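Side-chain contact in glutathione s-transferase III (Zea mays, PDB 1AW9), which probably conjugates reduced glutathione to hydrophobic electrophiles, among them certain herbicides, as a phi-class enzyme of maize: residues A126-A129 against A130-D133. Sequence-based numbering, arbitrary orientation.
Sequences APDA and AVVD. With CD (cadmium ion), chain D.
Asp128 O accepts a nearly straight hydrogen bond from Val132 N (3.0 Å, 169°), which starts helix 129-152 from Asp128, and Ala129 O continues it by taking Asp133 N in the same i to i+4 manner. A weak bond from Val131 N also reaches Asp128 O. With CG anti to the backbone N (chi1 -175°), the carboxylate of Asp128 folds back over the start of the helix. Its OD1 accepts Val131 N at 3.3 Å, the donor standing above the carboxylate plane, and Ala130 N at 2.9 Å through a weak, bent bond. This is an N-cap, placed where the C-terminal helical domain of the transferase turns from helix 92-122 into helix 129-152. The Val131 side chain crosses that of Asp128 at about a right angle, its CG2 lying 3.6 Å from Asp128 CG. Asp128 OD2 forms a salt bridge with NZ of Lys134 of the second subunit. With an alanine at this position the amides of Ala130 and Val131 would probably lose their side-chain acceptor, and that lysine its carboxylate partner. Pro127 CB meets Val132 CG2 at 4.5 Å, a loose contact at the N' and N4 positions of a hydrophobic staple, while Val132 packs on Gln116 and Leu117. Asp133 grips a cadmium ion with both oxygens, OD1 at 2.5 Å and OD2 at 2.6 Å; a water and Glu137 of the second subunit also bind the metal.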
loop_
_atom_site.group_PDB
_atom_site.type_symbol
_atom_site.label_atom_id
_atom_site.label_comp_id
_atom_site.label_asym_id
_atom_site.label_seq_id
_atom_site.Cartn_x
_atom_site.Cartn_y
_atom_site.Cartn_z
ATOM N N ALA A 126 -8.661 -14.508 4.588
ATOM C CA ALA A 126 -7.955 -15.122 3.470
ATOM C C ALA A 126 -6.589 -14.457 3.273
ATOM O O ALA A 126 -6.443 -13.250 3.445
ATOM C CB ALA A 126 -8.778 -15.011 2.197
ATOM N N PRO A 127 -5.566 -15.254 2.927
ATOM C CA PRO A 127 -4.211 -14.740 2.702
ATOM C C PRO A 127 -4.225 -13.633 1.640
ATOM O O PRO A 127 -5.000 -13.698 0.684
ATOM C CB PRO A 127 -3.474 -15.960 2.159
ATOM C CG PRO A 127 -4.186 -17.121 2.826
ATOM C CD PRO A 127 -5.629 -16.711 2.714
ATOM N N ASP A 128 -3.396 -12.607 1.826
ATOM C CA ASP A 128 -3.289 -11.529 0.870
ATOM C C ASP A 128 -2.279 -11.971 -0.207
ATOM O O ASP A 128 -1.084 -12.006 0.037
ATOM C CB ASP A 128 -2.805 -10.279 1.559
ATOM C CG ASP A 128 -2.799 -9.070 0.630
ATOM O OD1 ASP A 128 -2.298 -9.159 -0.505
ATOM O OD2 ASP A 128 -3.292 -8.004 1.034
ATOM N N ALA A 129 -2.754 -12.228 -1.421
ATOM C CA ALA A 129 -1.896 -12.677 -2.506
ATOM C C ALA A 129 -0.731 -11.762 -2.784
ATOM O O ALA A 129 0.338 -12.222 -3.121
ATOM C CB ALA A 129 -2.696 -12.867 -3.764
ATOM N N ALA A 130 -0.941 -10.465 -2.671
ATOM C CA ALA A 130 0.118 -9.529 -2.961
ATOM C C ALA A 130 1.261 -9.623 -1.960
ATOM O O ALA A 130 2.419 -9.429 -2.317
ATOM C CB ALA A 130 -0.431 -8.130 -2.961
ATOM N N VAL A 131 0.908 -9.835 -0.694
ATOM C CA VAL A 131 1.871 -9.941 0.400
ATOM C C VAL A 131 2.629 -11.254 0.302
ATOM O O VAL A 131 3.842 -11.293 0.457
ATOM C CB VAL A 131 1.162 -9.885 1.740
ATOM C CG1 VAL A 131 2.142 -10.161 2.864
ATOM C CG2 VAL A 131 0.494 -8.511 1.928
ATOM N N VAL A 132 1.906 -12.326 0.011
ATOM C CA VAL A 132 2.537 -13.627 -0.142
ATOM C C VAL A 132 3.530 -13.588 -1.316
ATOM O O VAL A 132 4.679 -13.994 -1.150
ATOM C CB VAL A 132 1.484 -14.725 -0.358
ATOM C CG1 VAL A 132 2.144 -16.046 -0.826
ATOM C CG2 VAL A 132 0.681 -14.930 0.921
ATOM N N ASP A 133 3.103 -13.082 -2.476
ATOM C CA ASP A 133 3.961 -12.998 -3.643
ATOM C C ASP A 133 5.162 -12.185 -3.441
ATOM O O ASP A 133 6.202 -12.587 -3.895
ATOM C CB ASP A 133 3.248 -12.444 -4.880
ATOM C CG ASP A 133 2.354 -13.473 -5.516
ATOM O OD1 ASP A 133 2.318 -14.554 -4.876
ATOM O OD2 ASP A 133 1.732 -13.269 -6.623
HETATM CD CD CD D . 0.621 -15.644 -6.353
HETATM O O HOH W 1 0.137 -15.879 -4.553
#